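Local coordinates for TetR family transcriptional repressor LfrR (Mycobacterium smegmatis, PDB 2V57), which represses transcription of the lfrRA operon, which includes its own gene, by binding DNA directly in the promoter region upstream, at residues Leu20-Leu25 against Ala39-Val44; Ala33-Ile38 against Thr57-Ala62; Arg61-His66 against Gly100-Phe105. All coordinates share one frame; numbering follows the deposited sequence.

Overall arrangement
The three contacts run from the DNA-binding end of the chain toward its middle. Interactions 1 and 2 have centres about 9 Å apart and share helix 35-42, which packs through Ala41 and Ala42 on helix 11-27 and through Leu35 and Ile38 on helix 56-77; their segments alternate along the sequence. Interaction 3 opens on helix 56-77 where interaction 2 closes, sharing Arg61 and Ala62 and adding helix 102-106; its centre is about 11 Å from that of interaction 2, 13 Å from that of interaction 1 and about 6 Å from the centre of the chain. Helix 56-77 spans from the helix-turn-helix to the regulatory core, consistent with the coupling role of this helix in TetR repressors.

Interaction 1: residues Leu20-Leu25 against Ala39-Val44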
ATOM      1  N   LEU B  20      16.507 -14.591   5.702  1.00 20.17           N
ATOM      2  CA  LEU B  20      15.896 -13.449   5.022  1.00 20.56           C
ATOM      3  C   LEU B  20      15.298 -13.836   3.667  1.00 20.35           C
ATOM      4  O   LEU B  20      14.212 -13.391   3.312  1.00 22.20           O
ATOM      5  CB  LEU B  20      16.916 -12.328   4.839  1.00 23.02           C
ATOM      6  CG  LEU B  20      17.300 -11.614   6.139  1.00 25.57           C
ATOM      7  CD1 LEU B  20      18.404 -10.601   5.864  1.00 28.88           C
ATOM      8  CD2 LEU B  20      16.091 -10.944   6.776  1.00 24.96           C
ATOM      9  N   ASP B  21      16.022 -14.658   2.912  1.00 23.89           N
ATOM     10  CA  ASP B  21      15.553 -15.090   1.608  1.00 27.55           C
ATOM     11  C   ASP B  21      14.307 -15.962   1.768  1.00 24.99           C
ATOM     12  O   ASP B  21      13.373 -15.860   0.985  1.00 23.20           O
ATOM     13  CB  ASP B  21      16.644 -15.847   0.848  1.00 22.36           C
ATOM     14  CG  ASP B  21      17.698 -14.924   0.236  1.00 30.93           C
ATOM     15  OD1 ASP B  21      17.541 -13.693   0.307  1.00 34.60           O
ATOM     16  OD2 ASP B  21      18.690 -15.448  -0.324  1.00 42.25           O
ATOM     17  N   ALA B  22      14.289 -16.800   2.800  1.00 18.95           N
ATOM     18  CA  ALA B  22      13.111 -17.609   3.083  1.00 21.28           C
ATOM     19  C   ALA B  22      11.923 -16.743   3.514  1.00 19.16           C
ATOM     20  O   ALA B  22      10.773 -17.022   3.148  1.00 21.06           O
ATOM     21  CB  ALA B  22      13.413 -18.674   4.146  1.00 21.18           C
ATOM     22  N   ALA B  23      12.198 -15.708   4.292  1.00 19.24           N
ATOM     23  CA  ALA B  23      11.153 -14.805   4.736  1.00 18.92           C
ATOM     24  C   ALA B  23      10.541 -14.078   3.539  1.00 21.47           C
ATOM     25  O   ALA B  23       9.324 -13.925   3.450  1.00 24.00           O
ATOM     26  CB  ALA B  23      11.701 -13.812   5.776  1.00 15.46           C
ATOM     27  N   MET B  24      11.391 -13.630   2.621  1.00 19.62           N
ATOM     28  CA  MET B  24      10.907 -12.923   1.433  1.00 23.54           C
ATOM     29  C   MET B  24       9.947 -13.779   0.602  1.00 23.28           C
ATOM     30  O   MET B  24       8.962 -13.274   0.045  1.00 22.76           O
ATOM     31  CB  MET B  24      12.082 -12.474   0.557  1.00 28.60           C
ATOM     32  CG  MET B  24      12.765 -11.224   1.020  1.00 38.93           C
ATOM     33  SD  MET B  24      14.045 -10.725  -0.136  1.00 44.22           S
ATOM     34  CE  MET B  24      13.084 -10.577  -1.639  1.00 40.41           C
ATOM     35  N   LEU B  25      10.227 -15.080   0.510  1.00 21.52           N
ATOM     36  CA  LEU B  25       9.354 -15.970  -0.258  1.00 20.23           C
ATOM     37  C   LEU B  25       8.089 -16.346   0.508  1.00 21.98           C
ATOM     38  O   LEU B  25       6.970 -16.308  -0.023  1.00 25.44           O
ATOM     39  CB  LEU B  25      10.130 -17.238  -0.654  1.00 26.96           C
ATOM     40  CG  LEU B  25       9.352 -18.323  -1.394  1.00 38.35           C
ATOM     41  CD1 LEU B  25       8.941 -17.840  -2.785  1.00 34.46           C
ATOM     42  CD2 LEU B  25      10.198 -19.597  -1.475  1.00 42.81           C
ATOM     43  N   ALA B  39      11.704 -20.581   9.507  1.00 27.35           N
ATOM     44  CA  ALA B  39      12.917 -21.341   9.816  1.00 30.20           C
ATOM     45  C   ALA B  39      12.995 -22.590   8.936  1.00 24.95           C
ATOM     46  O   ALA B  39      14.007 -22.874   8.278  1.00 26.77           O
ATOM     47  CB  ALA B  39      12.929 -21.739  11.280  1.00 31.62           C
ATOM     48  N   ALA B  40      11.907 -23.337   8.928  1.00 24.35           N
ATOM     49  CA  ALA B  40      11.849 -24.564   8.158  1.00 25.83           C
ATOM     50  C   ALA B  40      12.154 -24.300   6.672  1.00 25.11           C
ATOM     51  O   ALA B  40      12.890 -25.057   6.042  1.00 25.88           O
ATOM     52  CB  ALA B  40      10.500 -25.221   8.336  1.00 25.03           C
ATOM     53  N   ALA B  41      11.580 -23.235   6.121  1.00 21.64           N
ATOM     54  CA  ALA B  41      11.793 -22.875   4.714  1.00 22.70           C
ATOM     55  C   ALA B  41      13.252 -22.453   4.445  1.00 23.82           C
ATOM     56  O   ALA B  41      13.726 -22.505   3.304  1.00 24.36           O
ATOM     57  CB  ALA B  41      10.840 -21.779   4.300  1.00 20.46           C
ATOM     58  N   ALA B  42      13.939 -22.025   5.499  1.00 23.25           N
ATOM     59  CA  ALA B  42      15.346 -21.648   5.406  1.00 25.90           C
ATOM     60  C   ALA B  42      16.271 -22.825   5.663  1.00 29.73           C
ATOM     61  O   ALA B  42      17.476 -22.707   5.482  1.00 31.65           O
ATOM     62  CB  ALA B  42      15.665 -20.536   6.381  1.00 23.44           C
ATOM     63  N   GLY B  43      15.713 -23.949   6.100  1.00 23.28           N
ATOM     64  CA  GLY B  43      16.519 -25.131   6.357  1.00 31.75           C
ATOM     65  C   GLY B  43      17.268 -25.060   7.678  1.00 34.36           C
ATOM     66  O   GLY B  43      18.302 -25.706   7.863  1.00 37.22           O
ATOM     67  N   VAL B  44      16.747 -24.268   8.606  1.00 32.90           N
ATOM     68  CA  VAL B  44      17.366 -24.136   9.925  1.00 39.93           C
ATOM     69  C   VAL B  44      16.347 -24.391  11.032  1.00 42.51           C
ATOM     70  O   VAL B  44      15.138 -24.293  10.813  1.00 42.00           O
ATOM     71  CB  VAL B  44      18.019 -22.757  10.120  1.00 41.60           C
ATOM     72  CG1 VAL B  44      19.072 -22.520   9.053  1.00 41.61           C
ATOM     73  CG2 VAL B  44      16.966 -21.658  10.079  1.00 37.88           C
TER
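Ala22, on helix 11-27, and Ala42, in the last turn of helix 35-42, bring their CA atoms to 5.2 Å of each other, a backbone approach close enough that a single methyl reaches the main chain opposite. The contact rests on Ala22 CB, which is directed at the other helix and meets the peptide unit joining Ala41 to Ala42. It stands 3.7 Å from Ala42 N and 3.8 Å from Ala41 C, so the methyl packs against main-chain atoms as much as against side chains. Two more methyls flank it: Ala22 CB lies 3.7 Å from Ala42 CB and 4.0 Å from Ala41 CB. No hydrogen bond crosses between the segments, and the attraction is purely van der Waals. Ala22 is buried, whereas Ala41 is exposed.

Just beyond the touching residues, helix 35-42 ends in a Schellman motif. Gly43 takes a positive phi of 78°, and two bonds return into the final turn: Val44 N to Ala39 O at 3.1 Å and Gly43 N to Ala40 O at 3.0 Å. Beyond the turn Val44, like Ala39, touches Val49 of helix 46-52. Leu20 and Met24 of helix 11-27 pack on helix 56-77 (Leu20 on Leu59, Met24 on Leu63, His66 and Leu70), while Ala22 serves helix 35-42. Helix, tight glycine turn and second helix form the helix-turn-helix of residues 34-53, and packing its first helix on helix 11-27 is characteristic of the three-helix DNA-binding domain of TetR-family repressors.

Interaction 2: residues Ala33-Ile38 against Thr57-Ala62; sequences AALGDI and TDLLRA
With CG swung opposite the backbone N (chi1 171°), Leu59 extends its branch straight out from helix 56-77 toward helix 35-42, while Ile38 answers with a stretched chain (chi2 173°) that puts CD1 at its far end. The two residues meet tip to tip, Ile38 CD1 lying 3.5 Å from Leu59 CD2, with Ile38 CG2 also 4.0 Å from Leu59 CD2. Leu35 comes in at a slant across the Leu59 side chain: Leu35 CD1 is 3.3 Å from Leu59 CD2, tighter than ordinary carbon contact and so locally strained or slightly imprecise, and 4.0 Å from Leu59 CB. One methyl, Leu59 CD2, is therefore held by both residues of the facing helix.

All three side chains are buried and belong to the core of the TetR DNA-binding domain, in which helix 35-42 opens the helix-turn-helix. Ile19 of helix 11-27 also touches Leu59, and Val49 of helix 46-52 touches Leu35.

Away from this contact, on helix 56-77 itself, a polar pair forms. Arg61 folds back one turn, and Arg61 NE donates to Thr57 OG1 at 3.2 Å (157°), with the hydroxyl in the guanidinium plane; a second bond, from Arg61 NH2 to the same Thr57 OG1, is weak.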
ATOM      1  N   ALA B  33       2.609 -16.187   8.432  1.00 25.01           N
ATOM      2  CA  ALA B  33       3.501 -17.317   8.744  1.00 26.75           C
ATOM      3  C   ALA B  33       4.340 -17.102  10.000  1.00 21.67           C
ATOM      4  O   ALA B  33       4.974 -16.065  10.170  1.00 28.40           O
ATOM      5  CB  ALA B  33       4.424 -17.631   7.551  1.00 27.15           C
ATOM      6  N   ALA B  34       4.362 -18.107  10.868  1.00 26.40           N
ATOM      7  CA  ALA B  34       5.175 -18.059  12.081  1.00 23.59           C
ATOM      8  C   ALA B  34       6.680 -18.085  11.794  1.00 27.08           C
ATOM      9  O   ALA B  34       7.135 -18.583  10.758  1.00 26.34           O
ATOM     10  CB  ALA B  34       4.800 -19.221  12.999  1.00 28.21           C
ATOM     11  N   LEU B  35       7.449 -17.551  12.732  1.00 25.25           N
ATOM     12  CA  LEU B  35       8.899 -17.546  12.616  1.00 31.21           C
ATOM     13  C   LEU B  35       9.442 -18.967  12.390  1.00 30.00           C
ATOM     14  O   LEU B  35      10.376 -19.164  11.616  1.00 29.62           O
ATOM     15  CB  LEU B  35       9.514 -16.898  13.858  1.00 33.79           C
ATOM     16  CG  LEU B  35      11.017 -16.620  13.876  1.00 33.05           C
ATOM     17  CD1 LEU B  35      11.419 -15.793  12.662  1.00 34.18           C
ATOM     18  CD2 LEU B  35      11.371 -15.889  15.141  1.00 33.20           C
ATOM     19  N   GLY B  36       8.846 -19.949  13.060  1.00 32.14           N
ATOM     20  CA  GLY B  36       9.257 -21.338  12.923  1.00 32.00           C
ATOM     21  C   GLY B  36       9.013 -21.893  11.536  1.00 31.42           C
ATOM     22  O   GLY B  36       9.748 -22.744  11.035  1.00 34.08           O
ATOM     23  N   ASP B  37       7.960 -21.409  10.899  1.00 31.19           N
ATOM     24  CA  ASP B  37       7.651 -21.840   9.553  1.00 31.22           C
ATOM     25  C   ASP B  37       8.683 -21.255   8.592  1.00 29.18           C
ATOM     26  O   ASP B  37       9.123 -21.911   7.651  1.00 24.46           O
ATOM     27  CB  ASP B  37       6.242 -21.401   9.178  1.00 37.69           C
ATOM     28  CG  ASP B  37       5.814 -21.938   7.850  1.00 47.87           C
ATOM     29  OD1 ASP B  37       6.202 -21.335   6.828  1.00 47.57           O
ATOM     30  OD2 ASP B  37       5.099 -22.967   7.831  1.00 58.14           O
ATOM     31  N   ILE B  38       9.076 -20.014   8.839  1.00 23.09           N
ATOM     32  CA  ILE B  38      10.147 -19.404   8.054  1.00 30.92           C
ATOM     33  C   ILE B  38      11.465 -20.151   8.270  1.00 29.27           C
ATOM     34  O   ILE B  38      12.243 -20.353   7.326  1.00 26.58           O
ATOM     35  CB  ILE B  38      10.302 -17.912   8.393  1.00 27.67           C
ATOM     36  CG1 ILE B  38       9.049 -17.157   7.942  1.00 29.25           C
ATOM     37  CG2 ILE B  38      11.540 -17.326   7.733  1.00 22.13           C
ATOM     38  CD1 ILE B  38       9.026 -15.707   8.369  1.00 22.59           C
ATOM     39  N   THR B  57       8.798 -10.128  15.193  1.00 25.72           N
ATOM     40  CA  THR B  57       8.847  -8.710  14.854  1.00 26.67           C
ATOM     41  C   THR B  57      10.274  -8.251  14.499  1.00 24.56           C
ATOM     42  O   THR B  57      10.446  -7.350  13.670  1.00 22.96           O
ATOM     43  CB  THR B  57       8.222  -7.811  15.967  1.00 27.69           C
ATOM     44  OG1 THR B  57       7.784  -6.570  15.392  1.00 32.25           O
ATOM     45  CG2 THR B  57       9.226  -7.526  17.100  1.00 28.33           C
ATOM     46  N   ASP B  58      11.289  -8.877  15.102  1.00 19.72           N
ATOM     47  CA  ASP B  58      12.693  -8.547  14.797  1.00 20.81           C
ATOM     48  C   ASP B  58      13.042  -8.983  13.374  1.00 24.06           C
ATOM     49  O   ASP B  58      13.819  -8.321  12.682  1.00 18.56           O
ATOM     50  CB  ASP B  58      13.660  -9.239  15.762  1.00 20.36           C
ATOM     51  CG  ASP B  58      13.418  -8.863  17.218  1.00 29.71           C
ATOM     52  OD1 ASP B  58      13.233  -7.660  17.509  1.00 32.87           O
ATOM     53  OD2 ASP B  58      13.437  -9.771  18.079  1.00 31.87           O
ATOM     54  N   LEU B  59      12.475 -10.113  12.950  1.00 20.01           N
ATOM     55  CA  LEU B  59      12.708 -10.598  11.592  1.00 16.70           C
ATOM     56  C   LEU B  59      12.024  -9.666  10.600  1.00 20.12           C
ATOM     57  O   LEU B  59      12.592  -9.333   9.552  1.00 18.79           O
ATOM     58  CB  LEU B  59      12.239 -12.048  11.409  1.00 19.02           C
ATOM     59  CG  LEU B  59      12.248 -12.563   9.964  1.00 29.66           C
ATOM     60  CD1 LEU B  59      13.642 -12.504   9.353  1.00 30.38           C
ATOM     61  CD2 LEU B  59      11.711 -13.977   9.903  1.00 39.32           C
ATOM     62  N   LEU B  60      10.831  -9.199  10.960  1.00 20.21           N
ATOM     63  CA  LEU B  60      10.060  -8.330  10.078  1.00 22.26           C
ATOM     64  C   LEU B  60      10.797  -7.019   9.801  1.00 22.54           C
ATOM     65  O   LEU B  60      10.834  -6.544   8.663  1.00 19.16           O
ATOM     66  CB  LEU B  60       8.670  -8.061  10.683  1.00 25.07           C
ATOM     67  CG  LEU B  60       7.477  -8.904  10.205  1.00 34.47           C
ATOM     68  CD1 LEU B  60       7.843 -10.344   9.855  1.00 31.19           C
ATOM     69  CD2 LEU B  60       6.297  -8.848  11.203  1.00 31.82           C
ATOM     70  N   ARG B  61      11.365  -6.428  10.849  1.00 22.43           N
ATOM     71  CA  ARG B  61      12.148  -5.212  10.691  1.00 22.73           C
ATOM     72  C   ARG B  61      13.434  -5.456   9.875  1.00 21.32           C
ATOM     73  O   ARG B  61      13.763  -4.696   8.944  1.00 17.06           O
ATOM     74  CB  ARG B  61      12.415  -4.585  12.064  1.00 28.58           C
ATOM     75  CG  ARG B  61      11.102  -4.253  12.822  1.00 19.77           C
ATOM     76  CD  ARG B  61      11.306  -4.281  14.341  1.00 28.24           C
ATOM     77  NE  ARG B  61      10.025  -4.335  15.045  1.00 37.03           N
ATOM     78  CZ  ARG B  61       9.556  -3.341  15.791  1.00 34.06           C
ATOM     79  NH1 ARG B  61      10.283  -2.252  15.939  1.00 32.95           N
ATOM     80  NH2 ARG B  61       8.379  -3.443  16.398  1.00 35.06           N
ATOM     81  N   ALA B  62      14.141  -6.540  10.180  1.00 15.33           N
ATOM     82  CA  ALA B  62      15.295  -6.950   9.359  1.00 21.40           C
ATOM     83  C   ALA B  62      14.963  -7.183   7.869  1.00 18.05           C
ATOM     84  O   ALA B  62      15.730  -6.785   6.984  1.00 17.62           O
ATOM     85  CB  ALA B  62      15.949  -8.201   9.945  1.00 17.99           C
TER

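Interaction 3: residues Arg61-His66 against Gly100-Phe105. With SO4 (sulfate ion), chain G.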
ATOM      1  N   ARG B  61      11.365  -6.428  10.849  1.00 22.43           N
ATOM      2  CA  ARG B  61      12.148  -5.212  10.691  1.00 22.73           C
ATOM      3  C   ARG B  61      13.434  -5.456   9.875  1.00 21.32           C
ATOM      4  O   ARG B  61      13.763  -4.696   8.944  1.00 17.06           O
ATOM      5  CB  ARG B  61      12.415  -4.585  12.064  1.00 28.58           C
ATOM      6  CG  ARG B  61      11.102  -4.253  12.822  1.00 19.77           C
ATOM      7  CD  ARG B  61      11.306  -4.281  14.341  1.00 28.24           C
ATOM      8  NE  ARG B  61      10.025  -4.335  15.045  1.00 37.03           N
ATOM      9  CZ  ARG B  61       9.556  -3.341  15.791  1.00 34.06           C
ATOM     10  NH1 ARG B  61      10.283  -2.252  15.939  1.00 32.95           N
ATOM     11  NH2 ARG B  61       8.379  -3.443  16.398  1.00 35.06           N
ATOM     12  N   ALA B  62      14.141  -6.540  10.180  1.00 15.33           N
ATOM     13  CA  ALA B  62      15.295  -6.950   9.359  1.00 21.40           C
ATOM     14  C   ALA B  62      14.963  -7.183   7.869  1.00 18.05           C
ATOM     15  O   ALA B  62      15.730  -6.785   6.984  1.00 17.62           O
ATOM     16  CB  ALA B  62      15.949  -8.201   9.945  1.00 17.99           C
ATOM     17  N   LEU B  63      13.828  -7.820   7.594  1.00 18.22           N
ATOM     18  CA  LEU B  63      13.440  -8.103   6.214  1.00 14.82           C
ATOM     19  C   LEU B  63      13.192  -6.779   5.496  1.00 14.92           C
ATOM     20  O   LEU B  63      13.621  -6.579   4.353  1.00 15.94           O
ATOM     21  CB  LEU B  63      12.160  -8.951   6.190  1.00 16.00           C
ATOM     22  CG  LEU B  63      11.484  -9.250   4.843  1.00 21.21           C
ATOM     23  CD1 LEU B  63      12.348 -10.150   4.018  1.00 21.15           C
ATOM     24  CD2 LEU B  63      10.104  -9.892   5.043  1.00 29.64           C
ATOM     25  N   ALA B  64      12.499  -5.874   6.183  1.00 17.66           N
ATOM     26  CA  ALA B  64      12.173  -4.565   5.614  1.00 18.45           C
ATOM     27  C   ALA B  64      13.449  -3.772   5.308  1.00 16.58           C
ATOM     28  O   ALA B  64      13.596  -3.208   4.216  1.00 19.46           O
ATOM     29  CB  ALA B  64      11.212  -3.785   6.548  1.00 14.69           C
ATOM     30  N   ARG B  65      14.378  -3.716   6.259  1.00 15.33           N
ATOM     31  CA  ARG B  65      15.705  -3.190   5.958  1.00 14.36           C
ATOM     32  C   ARG B  65      16.325  -3.850   4.693  1.00 20.55           C
ATOM     33  O   ARG B  65      16.765  -3.166   3.765  1.00 20.24           O
ATOM     34  CB  ARG B  65      16.648  -3.316   7.173  1.00 14.03           C
ATOM     35  CG  ARG B  65      16.336  -2.359   8.347  1.00 14.78           C
ATOM     36  CD  ARG B  65      17.507  -2.337   9.343  1.00 15.98           C
ATOM     37  NE  ARG B  65      17.717  -3.616  10.038  1.00 17.86           N
ATOM     38  CZ  ARG B  65      17.010  -4.008  11.106  1.00 23.05           C
ATOM     39  NH1 ARG B  65      17.281  -5.157  11.708  1.00 20.44           N
ATOM     40  NH2 ARG B  65      16.032  -3.247  11.584  1.00 19.34           N
ATOM     41  N   HIS B  66      16.336  -5.177   4.652  1.00 13.92           N
ATOM     42  CA  HIS B  66      16.951  -5.904   3.543  1.00 15.20           C
ATOM     43  C   HIS B  66      16.314  -5.552   2.194  1.00 20.64           C
ATOM     44  O   HIS B  66      17.036  -5.276   1.225  1.00 20.98           O
ATOM     45  CB  HIS B  66      16.908  -7.422   3.796  1.00 18.60           C
ATOM     46  CG  HIS B  66      17.532  -8.242   2.695  1.00 24.36           C
ATOM     47  ND1 HIS B  66      18.871  -8.171   2.373  1.00 26.26           N
ATOM     48  CD2 HIS B  66      16.995  -9.163   1.860  1.00 24.95           C
ATOM     49  CE1 HIS B  66      19.126  -9.006   1.378  1.00 32.12           C
ATOM     50  NE2 HIS B  66      18.005  -9.618   1.051  1.00 27.39           N
ATOM     51  N   GLY B 100       9.639  -8.087  -6.495  1.00 26.68           N
ATOM     52  CA  GLY B 100       8.567  -9.016  -6.192  1.00 28.83           C
ATOM     53  C   GLY B 100       7.571  -8.507  -5.160  1.00 30.45           C
ATOM     54  O   GLY B 100       7.727  -7.421  -4.601  1.00 24.03           O
ATOM     55  N   PRO B 101       6.523  -9.298  -4.911  1.00 31.53           N
ATOM     56  CA  PRO B 101       5.414  -8.891  -4.049  1.00 26.33           C
ATOM     57  C   PRO B 101       5.768  -8.741  -2.571  1.00 26.33           C
ATOM     58  O   PRO B 101       4.898  -8.302  -1.830  1.00 25.05           O
ATOM     59  CB  PRO B 101       4.390 -10.024  -4.248  1.00 33.13           C
ATOM     60  CG  PRO B 101       5.221 -11.193  -4.690  1.00 36.40           C
ATOM     61  CD  PRO B 101       6.248 -10.580  -5.584  1.00 36.10           C
ATOM     62  N   ILE B 102       6.980  -9.081  -2.132  1.00 21.65           N
ATOM     63  CA  ILE B 102       7.317  -8.841  -0.721  1.00 22.18           C
ATOM     64  C   ILE B 102       7.275  -7.339  -0.417  1.00 17.15           C
ATOM     65  O   ILE B 102       7.066  -6.905   0.726  1.00 22.84           O
ATOM     66  CB  ILE B 102       8.688  -9.454  -0.311  1.00 23.52           C
ATOM     67  CG1 ILE B 102       8.812  -9.521   1.222  1.00 21.13           C
ATOM     68  CG2 ILE B 102       9.852  -8.682  -0.936  1.00 21.97           C
ATOM     69  CD1 ILE B 102       7.816 -10.504   1.860  1.00 18.97           C
ATOM     70  N   VAL B 103       7.447  -6.526  -1.452  1.00 23.45           N
ATOM     71  CA  VAL B 103       7.356  -5.076  -1.275  1.00 23.74           C
ATOM     72  C   VAL B 103       5.989  -4.639  -0.726  1.00 25.70           C
ATOM     73  O   VAL B 103       5.909  -3.670   0.020  1.00 29.78           O
ATOM     74  CB  VAL B 103       7.723  -4.309  -2.576  1.00 20.88           C
ATOM     75  CG1 VAL B 103       7.568  -2.800  -2.381  1.00 21.61           C
ATOM     76  CG2 VAL B 103       9.147  -4.684  -3.015  1.00 23.67           C
ATOM     77  N   LEU B 104       4.926  -5.367  -1.069  1.00 21.50           N
ATOM     78  CA  LEU B 104       3.604  -5.087  -0.516  1.00 31.04           C
ATOM     79  C   LEU B 104       3.578  -5.352   0.977  1.00 28.95           C
ATOM     80  O   LEU B 104       2.832  -4.717   1.738  1.00 27.36           O
ATOM     81  CB  LEU B 104       2.545  -5.972  -1.177  1.00 27.41           C
ATOM     82  CG  LEU B 104       2.293  -5.772  -2.674  1.00 27.05           C
ATOM     83  CD1 LEU B 104       1.560  -6.982  -3.230  1.00 29.27           C
ATOM     84  CD2 LEU B 104       1.496  -4.491  -2.918  1.00 22.08           C
ATOM     85  N   PHE B 105       4.374  -6.322   1.400  1.00 23.99           N
ATOM     86  CA  PHE B 105       4.411  -6.665   2.817  1.00 25.45           C
ATOM     87  C   PHE B 105       5.184  -5.593   3.591  1.00 26.85           C
ATOM     88  O   PHE B 105       4.744  -5.168   4.665  1.00 25.55           O
ATOM     89  CB  PHE B 105       5.003  -8.075   3.013  1.00 23.86           C
ATOM     90  CG  PHE B 105       4.970  -8.584   4.448  1.00 23.42           C
ATOM     91  CD1 PHE B 105       3.936  -9.383   4.896  1.00 21.42           C
ATOM     92  CD2 PHE B 105       6.016  -8.311   5.322  1.00 27.64           C
ATOM     93  CE1 PHE B 105       3.917  -9.881   6.201  1.00 18.23           C
ATOM     94  CE2 PHE B 105       6.001  -8.803   6.629  1.00 29.33           C
ATOM     95  CZ  PHE B 105       4.944  -9.588   7.066  1.00 20.12           C
TER
HETATM   96  S   SO4 G1187      19.749  -7.870  10.508  1.00 25.53           S
HETATM   97  O1  SO4 G1187      19.148  -6.636  10.039  1.00 26.42           O
HETATM   98  O2  SO4 G1187      19.524  -8.960   9.576  1.00 26.85           O
HETATM   99  O3  SO4 G1187      21.201  -7.712  10.685  1.00 24.12           O
HETATM  100  O4  SO4 G1187      19.123  -8.189  11.793  1.00 20.84           O
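Leu63 carries the apolar part of this contact, reaching from helix 56-77 to Ile102 and Phe105. Placing Leu63 CG opposite the backbone N (chi1 174°) aims the isobutyl group at helix 102-106, and Ile102 extends its longer branch the opposite way to meet it. The two join tip to tip, Leu63 CD2 lying 4.0 Å from Ile102 CD1 and 4.1 Å from Ile102 CG1. The same methyl approaches the aromatic ring of Phe105 obliquely, with Leu63 CD2 4.4 Å from Phe105 CD2, a looser touch. Met24 of helix 11-27 packs on both Leu63 and Ile102, while Phe105 also packs on Pro110 of the second subunit.

The contact ties helix 56-77, which begins in the DNA-binding domain, to the larger helical core that in TetR repressors receives the ligand. Movement of this linking helix commonly passes the signal between the two parts in the family, and the packing of Leu63 is consistent with such a path here.

Main-chain bonds shape the facing segment. Gly100 breaks from the preceding helix with a positive phi, after which Leu104 N bonds to Pro101 O at 3.0 Å.

Hydrogen bonds to an anion gather on another part of helix 56-77. The Arg65 chain bends at chi3 (-66°), setting one face of its guanidinium over Arg61 O and Ala62 CA, toward the rim, and presenting its edge to a sulfate, probably from the crystallisation liquor. Arg65 NH1 donates to sulfate O1 at 2.9 Å (157°), and Arg65 NE adds a weak bond to the same oxygen. Ala62 CB packs 3.6 Å from sulfate O1, and Tyr53 OH and Arg16 NH1 are also hydrogen-bonded to the sulfate.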